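Local coordinates for RTX toxin RtxA (Vibrio vulnificus MO6-24/O, PDB 6IMP), which is a MARTX virulence toxin whose alpha/beta hydrolase-fold domain probably acts as a hydrolase, at residues R34-N37 and N38-G42; E266-R269 and A270-I274; A220-A223 and G224-A228. All blocks are in the same frame, centred on the assembly; numbering follows the deposited sequence.

How the contacts relate
All three contacts are local, each between consecutive segments. Contacts 1 and 2 are partly buried turns within helices 31-41 and 260-274, each with an i to i+4 leucine pair, buried in contact 2, partly exposed at Leu36 in contact 1. Contact 3 lies at the surface, where a loop enters helix 224-232, and relies on a single backbone bond across its segments with small apolar groups beside it. An asparagine amide oxygen at the edge of a tyrosine ring distinguishes contact 1, an arginine anchored to backbone carbonyls contact 2. Centres of contacts 1 and 3 lie about 17 Å apart, nearest atoms about 6 Å, without touching; contact 2 is about 29 Å from contact 1, centre to centre.

Contact 1: R34-N37 and N38-G42; sequences RFLN and NELYG
Residues 34-37 and 38-42 are consecutive turns at the end of helix 31-41, joined by four i to i+4 backbone hydrogen bonds. Two are longer, Asn38 N to Arg34 O at 3.3 Å and Glu39 N to Phe35 O at 3.2 Å; Leu40 N to Leu36 O follows at 2.8 Å and Tyr41 N to Asn37 O at 2.7 Å. Asn37 O also receives a weak bond from Gly42 N at 3.3 Å. The helical course is then broken at Gly42, whose phi is 99°.

Leu36 and Leu40 cross obliquely, with Leu36 CG 3.7 Å from Leu40 CD1. On another face, Tyr41 has its CG beside the backbone N (chi1 -61°), which leans the ring back along the helix toward Asn37. Asn37 OD1 lies in the ring plane at the edge, 3.6 Å from Tyr41 CE2, and the amide is turned 63° from the ring. Leu40 CB covers part of one ring face, toward the rim.

Among its neighbours, Phe35 and Leu36 rest on Ile229 of helix 224-232, while Leu40 meets Met210 of helix 210-216. Tyr41 packs against Pro145, Phe237 and Met179, the last within a GxSxG sequence that is probably the nucleophile elbow following strand 172-177.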
loop_
_atom_site.group_PDB
_atom_site.type_symbol
_atom_site.label_atom_id
_atom_site.label_comp_id
_atom_site.label_asym_id
_atom_site.label_seq_id
_atom_site.Cartn_x
_atom_site.Cartn_y
_atom_site.Cartn_z
ATOM N N ARG A 34 10.944 -16.256 -11.234
ATOM C CA ARG A 34 9.755 -16.008 -12.078
ATOM C C ARG A 34 8.489 -16.679 -11.502
ATOM O O ARG A 34 7.436 -16.049 -11.409
ATOM C CB ARG A 34 9.986 -16.462 -13.536
ATOM C CG ARG A 34 10.710 -15.438 -14.419
ATOM C CD ARG A 34 10.583 -15.763 -15.910
ATOM N NE ARG A 34 11.262 -17.013 -16.269
ATOM C CZ ARG A 34 11.193 -17.610 -17.461
ATOM N NH1 ARG A 34 11.849 -18.748 -17.664
ATOM N NH2 ARG A 34 10.472 -17.085 -18.451
ATOM N N PHE A 35 8.602 -17.952 -11.129
ATOM C CA PHE A 35 7.528 -18.656 -10.400
ATOM C C PHE A 35 7.144 -17.901 -9.126
ATOM O O PHE A 35 5.980 -17.569 -8.914
ATOM C CB PHE A 35 7.944 -20.114 -10.067
ATOM C CG PHE A 35 7.309 -20.682 -8.811
ATOM C CD1 PHE A 35 5.938 -20.767 -8.689
ATOM C CD2 PHE A 35 8.090 -21.192 -7.800
ATOM C CE1 PHE A 35 5.354 -21.287 -7.551
ATOM C CE2 PHE A 35 7.516 -21.731 -6.668
ATOM C CZ PHE A 35 6.143 -21.767 -6.538
ATOM N N LEU A 36 8.131 -17.634 -8.283
ATOM C CA LEU A 36 7.874 -16.992 -7.008
ATOM C C LEU A 36 7.193 -15.643 -7.186
ATOM O O LEU A 36 6.148 -15.392 -6.589
ATOM C CB LEU A 36 9.168 -16.814 -6.215
ATOM C CG LEU A 36 8.944 -16.748 -4.705
ATOM C CD1 LEU A 36 8.641 -18.139 -4.162
ATOM C CD2 LEU A 36 10.141 -16.126 -3.991
ATOM N N ASN A 37 7.762 -14.792 -8.031
ATOM C CA ASN A 37 7.318 -13.396 -8.116
ATOM C C ASN A 37 5.866 -13.298 -8.583
ATOM O O ASN A 37 5.083 -12.508 -8.033
ATOM C CB ASN A 37 8.246 -12.576 -9.019
ATOM C CG ASN A 37 9.537 -12.167 -8.314
ATOM O OD1 ASN A 37 9.687 -12.336 -7.101
ATOM N ND2 ASN A 37 10.468 -11.622 -9.074
ATOM N N ASN A 38 5.515 -14.119 -9.574
ATOM C CA ASN A 38 4.121 -14.335 -9.979
ATOM C C ASN A 38 3.197 -14.655 -8.800
ATOM O O ASN A 38 2.086 -14.122 -8.691
ATOM C CB ASN A 38 4.047 -15.509 -10.956
ATOM C CG ASN A 38 4.377 -15.123 -12.377
ATOM O OD1 ASN A 38 4.765 -13.987 -12.665
ATOM N ND2 ASN A 38 4.226 -16.084 -13.287
ATOM N N GLU A 39 3.634 -15.582 -7.960
ATOM C CA GLU A 39 2.839 -15.997 -6.797
ATOM C C GLU A 39 2.692 -14.832 -5.822
ATOM O O GLU A 39 1.581 -14.411 -5.519
ATOM C CB GLU A 39 3.462 -17.234 -6.107
ATOM C CG GLU A 39 3.035 -17.486 -4.650
ATOM C CD GLU A 39 1.699 -18.210 -4.485
ATOM O OE1 GLU A 39 1.000 -18.472 -5.496
ATOM O OE2 GLU A 39 1.341 -18.505 -3.316
ATOM N N LEU A 40 3.817 -14.290 -5.382
ATOM C CA LEU A 40 3.822 -13.241 -4.360
ATOM C C LEU A 40 3.233 -11.892 -4.824
ATOM O O LEU A 40 2.481 -11.253 -4.083
ATOM C CB LEU A 40 5.237 -13.034 -3.826
ATOM C CG LEU A 40 5.667 -14.070 -2.784
ATOM C CD1 LEU A 40 5.730 -15.457 -3.388
ATOM C CD2 LEU A 40 7.013 -13.706 -2.187
ATOM N N TYR A 41 3.561 -11.488 -6.048
ATOM C CA TYR A 41 3.329 -10.112 -6.514
ATOM C C TYR A 41 2.326 -9.998 -7.660
ATOM O O TYR A 41 1.823 -8.893 -7.969
ATOM C CB TYR A 41 4.645 -9.526 -6.992
ATOM C CG TYR A 41 5.695 -9.446 -5.923
ATOM C CD1 TYR A 41 5.504 -8.638 -4.812
ATOM C CD2 TYR A 41 6.881 -10.149 -6.039
ATOM C CE1 TYR A 41 6.460 -8.535 -3.843
ATOM C CE2 TYR A 41 7.840 -10.066 -5.072
ATOM C CZ TYR A 41 7.629 -9.254 -3.972
ATOM O OH TYR A 41 8.591 -9.159 -2.986
ATOM N N GLY A 42 2.095 -11.126 -8.331
ATOM C CA GLY A 42 1.232 -11.168 -9.501
ATOM C C GLY A 42 2.009 -11.128 -10.795
ATOM O O GLY A 42 3.202 -10.821 -10.822
#

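Contact 2: E266-R269 and A270-I274; sequences EKLR and AKLAI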
loop_
_atom_site.group_PDB
_atom_site.type_symbol
_atom_site.label_atom_id
_atom_site.label_comp_id
_atom_site.label_asym_id
_atom_site.label_seq_id
_atom_site.Cartn_x
_atom_site.Cartn_y
_atom_site.Cartn_z
ATOM N N GLU A 266 -7.124 -10.516 12.760
ATOM C CA GLU A 266 -7.695 -10.400 14.096
ATOM C C GLU A 266 -6.764 -10.948 15.174
ATOM O O GLU A 266 -6.729 -10.424 16.289
ATOM C CB GLU A 266 -9.070 -11.071 14.154
ATOM C CG GLU A 266 -10.163 -10.256 13.481
ATOM C CD GLU A 266 -10.172 -8.817 13.953
ATOM O OE1 GLU A 266 -10.258 -8.588 15.181
ATOM O OE2 GLU A 266 -10.053 -7.911 13.099
ATOM N N LYS A 267 -5.988 -11.973 14.831
ATOM C CA LYS A 267 -4.927 -12.460 15.720
ATOM C C LYS A 267 -3.836 -11.384 15.850
ATOM O O LYS A 267 -3.440 -10.991 16.964
ATOM C CB LYS A 267 -4.342 -13.776 15.192
ATOM C CG LYS A 267 -5.373 -14.892 15.085
ATOM C CD LYS A 267 -4.765 -16.232 14.698
ATOM C CE LYS A 267 -5.858 -17.220 14.301
ATOM N NZ LYS A 267 -5.384 -18.628 14.161
ATOM N N LEU A 268 -3.402 -10.873 14.700
ATOM C CA LEU A 268 -2.502 -9.730 14.656
ATOM C C LEU A 268 -3.015 -8.627 15.558
ATOM O O LEU A 268 -2.289 -8.139 16.419
ATOM C CB LEU A 268 -2.364 -9.218 13.226
ATOM C CG LEU A 268 -1.500 -7.974 12.986
ATOM C CD1 LEU A 268 -0.139 -8.088 13.654
ATOM C CD2 LEU A 268 -1.337 -7.726 11.491
ATOM N N ARG A 269 -4.286 -8.271 15.383
ATOM C CA ARG A 269 -4.931 -7.234 16.202
ATOM C C ARG A 269 -4.679 -7.467 17.685
ATOM O O ARG A 269 -4.313 -6.539 18.418
ATOM C CB ARG A 269 -6.442 -7.187 15.941
ATOM C CG ARG A 269 -7.264 -6.629 17.101
ATOM C CD ARG A 269 -8.663 -6.255 16.661
ATOM N NE ARG A 269 -8.668 -4.947 16.018
ATOM C CZ ARG A 269 -9.145 -4.674 14.803
ATOM N NH1 ARG A 269 -9.059 -3.439 14.349
ATOM N NH2 ARG A 269 -9.711 -5.606 14.046
ATOM N N ALA A 270 -4.916 -8.698 18.124
ATOM C CA ALA A 270 -4.641 -9.080 19.501
ATOM C C ALA A 270 -3.182 -8.770 19.851
ATOM O O ALA A 270 -2.917 -7.848 20.624
ATOM C CB ALA A 270 -4.963 -10.552 19.729
ATOM N N LYS A 271 -2.243 -9.462 19.206
ATOM C CA LYS A 271 -0.805 -9.231 19.453
ATOM C C LYS A 271 -0.442 -7.739 19.569
ATOM O O LYS A 271 0.467 -7.374 20.312
ATOM C CB LYS A 271 0.056 -9.871 18.355
ATOM C CG LYS A 271 -0.091 -11.378 18.237
ATOM C CD LYS A 271 1.197 -12.050 17.777
ATOM C CE LYS A 271 1.100 -13.568 17.878
ATOM N NZ LYS A 271 1.762 -14.264 16.739
ATOM N N LEU A 272 -1.137 -6.890 18.821
ATOM C CA LEU A 272 -0.767 -5.481 18.739
ATOM C C LEU A 272 -1.295 -4.672 19.947
ATOM O O LEU A 272 -0.566 -3.855 20.518
ATOM C CB LEU A 272 -1.216 -4.866 17.394
ATOM C CG LEU A 272 -0.544 -5.336 16.083
ATOM C CD1 LEU A 272 -0.780 -4.334 14.964
ATOM C CD2 LEU A 272 0.956 -5.560 16.222
ATOM N N ALA A 273 -2.549 -4.912 20.336
ATOM C CA ALA A 273 -3.107 -4.334 21.577
ATOM C C ALA A 273 -2.270 -4.779 22.772
ATOM O O ALA A 273 -1.905 -3.975 23.644
ATOM C CB ALA A 273 -4.555 -4.772 21.767
ATOM N N ILE A 274 -1.953 -6.070 22.764
ATOM C CA ILE A 274 -1.183 -6.725 23.815
ATOM C C ILE A 274 0.164 -6.044 24.032
ATOM O O ILE A 274 0.572 -5.826 25.167
ATOM C CB ILE A 274 -0.947 -8.211 23.472
ATOM C CG1 ILE A 274 -2.262 -8.994 23.571
ATOM C CG2 ILE A 274 0.085 -8.821 24.403
ATOM C CD1 ILE A 274 -2.197 -10.382 22.964
#
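Leu268, Arg269 and Ala270 dominate this stretch of helix 260-274: Leu268 and Arg269 meet the following turn, Ala270 the preceding one. Leu268 makes the apolar contact: with CG anti to the backbone N (chi1 177°), its CD1 branch reaches the next turn and lies 3.7 Å from Leu272 CG. The same methyl is 3.8 Å from Leu272 CD2, and it sits against the branch point with both methyls of Leu272 close by. The backbone supports the pairing, since Leu272 N bonds to Leu268 O at 2.9 Å.

Arg269 touches the second segment through its backbone and the root of its side chain. Its carbonyl O accepts Ala273 N at 3.1 Å in a nearly straight bond (173°), and a weak second bond from Leu272 N. The side chain leaves the helix extended and then bends at chi3 (-81°). At its end, NH2 forms a salt bridge with Glu266 OE2, one turn back, and the carboxylate meets the guanidinium edge in plane; the hydrogen-bond geometry of that pair is weak. NH1 instead binds the carbonyl oxygens of Leu254 and Thr280, and Glu266 OE2 is also hydrogen-bonded to Thr256 OG1.

Ala270 packs by its methyl, with CB 3.2 Å from Lys267 O, while its N bonds to Glu266 O at 3.1 Å. Lys271 N continues the helical pattern to Lys267 O at 3.0 Å.

Leu268 and Leu272 also meet Val239 and Leu243 of helix 239-243, respectively. Through Leu254 and Thr280, Arg269 ties the helix to strand 252-256 and to the loop before strand 282-283, an arrangement belonging to a beta-alpha-beta unit at one end of the alpha/beta hydrolase sheet.

Contact 3: A220-A223 and G224-A228; sequences ANPA and GIVGA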
loop_
_atom_site.group_PDB
_atom_site.type_symbol
_atom_site.label_atom_id
_atom_site.label_comp_id
_atom_site.label_asym_id
_atom_site.label_seq_id
_atom_site.Cartn_x
_atom_site.Cartn_y
_atom_site.Cartn_z
ATOM N N ALA A 220 -5.967 -26.122 4.146
ATOM C CA ALA A 220 -5.880 -27.186 5.156
ATOM C C ALA A 220 -4.397 -27.476 5.492
ATOM O O ALA A 220 -3.625 -26.549 5.780
ATOM C CB ALA A 220 -6.585 -28.445 4.639
ATOM N N ASN A 221 -4.032 -28.758 5.528
ATOM C CA ASN A 221 -2.631 -29.147 5.531
ATOM C C ASN A 221 -2.286 -29.691 4.142
ATOM O O ASN A 221 -2.443 -30.887 3.886
ATOM C CB ASN A 221 -2.386 -30.214 6.605
ATOM C CG ASN A 221 -0.921 -30.604 6.726
ATOM O OD1 ASN A 221 -0.036 -29.968 6.141
ATOM N ND2 ASN A 221 -0.657 -31.652 7.498
ATOM N N PRO A 222 -1.835 -28.806 3.230
ATOM C CA PRO A 222 -1.632 -29.182 1.837
ATOM C C PRO A 222 -0.223 -29.700 1.572
ATOM O O PRO A 222 0.603 -29.744 2.487
ATOM C CB PRO A 222 -1.853 -27.864 1.103
ATOM C CG PRO A 222 -1.365 -26.826 2.066
ATOM C CD PRO A 222 -1.442 -27.404 3.460
ATOM N N ALA A 223 0.039 -30.073 0.320
ATOM C CA ALA A 223 1.339 -30.604 -0.081
ATOM C C ALA A 223 2.458 -29.705 0.439
ATOM O O ALA A 223 2.487 -28.509 0.150
ATOM C CB ALA A 223 1.416 -30.732 -1.595
ATOM N N GLY A 224 3.373 -30.294 1.207
ATOM C CA GLY A 224 4.386 -29.545 1.964
ATOM C C GLY A 224 5.201 -28.578 1.121
ATOM O O GLY A 224 5.833 -27.671 1.659
ATOM N N ILE A 225 5.197 -28.789 -0.198
ATOM C CA ILE A 225 5.651 -27.774 -1.173
ATOM C C ILE A 225 5.155 -26.366 -0.820
ATOM O O ILE A 225 5.933 -25.390 -0.809
ATOM C CB ILE A 225 5.240 -28.131 -2.634
ATOM C CG1 ILE A 225 5.542 -26.971 -3.585
ATOM C CG2 ILE A 225 3.765 -28.492 -2.752
ATOM C CD1 ILE A 225 7.014 -26.632 -3.685
ATOM N N VAL A 226 3.866 -26.297 -0.488
ATOM C CA VAL A 226 3.219 -25.078 -0.021
ATOM C C VAL A 226 3.821 -24.664 1.305
ATOM O O VAL A 226 4.124 -23.498 1.530
ATOM C CB VAL A 226 1.713 -25.320 0.209
ATOM C CG1 VAL A 226 1.067 -24.117 0.883
ATOM C CG2 VAL A 226 1.006 -25.656 -1.103
ATOM N N GLY A 227 3.931 -25.636 2.201
ATOM C CA GLY A 227 4.489 -25.409 3.520
ATOM C C GLY A 227 5.935 -24.973 3.455
ATOM O O GLY A 227 6.408 -24.244 4.329
ATOM N N ALA A 228 6.636 -25.425 2.416
ATOM C CA ALA A 228 8.056 -25.134 2.249
ATOM C C ALA A 228 8.233 -23.689 1.823
ATOM O O ALA A 228 9.041 -22.946 2.390
ATOM C CB ALA A 228 8.666 -26.063 1.209
#
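The puckered pyrrolidine of Pro222 (C-gamma endo) meets Val226 with its CG apex and not with a face: this atom lies 3.8 Å from Val226 CG1 and 3.9 Å from Val226 CB. The two side chains cross at about a right angle, and the closest approach is between the ring apex and one arm of the valine. That arm, CG1, is anti to the backbone N (chi1 172°), while CG2 stands beside the N and is 4.1 Å from the same proline carbon.

The flat group is the peptide carbonyl of Ala223. Its O accepts Val226 N at 2.7 Å with an N-H...O angle of 151°, the donor tilted 17° from the carbonyl plane. This i to i+3 bond closes a turn through Gly224 and Ile225, both with helical backbone angles, and it is the one backbone hydrogen bond across the two segments. Gly227 N is farther from the same oxygen, at 3.8 Å.

Beside this turn, the Ala223 methyl meets the CG2 branch of Ile225, CB to CG2 being 3.4 Å; the same branch is 3.2 Å from Ala223 O. Ile225 CG1 turns the other way, anti to the backbone N, and its side chain touches a crystal neighbour, so its detailed placement may reflect the lattice.

In the fold, 220-223 is part of the loop between helix 210-216 and helix 224-232, and 224-228 lies in the first turns of the latter. Both fall between strands 200-204 and 252-256, where many alpha/beta hydrolases carry a cap. Helix 224-232 goes on to pack against helix 31-41.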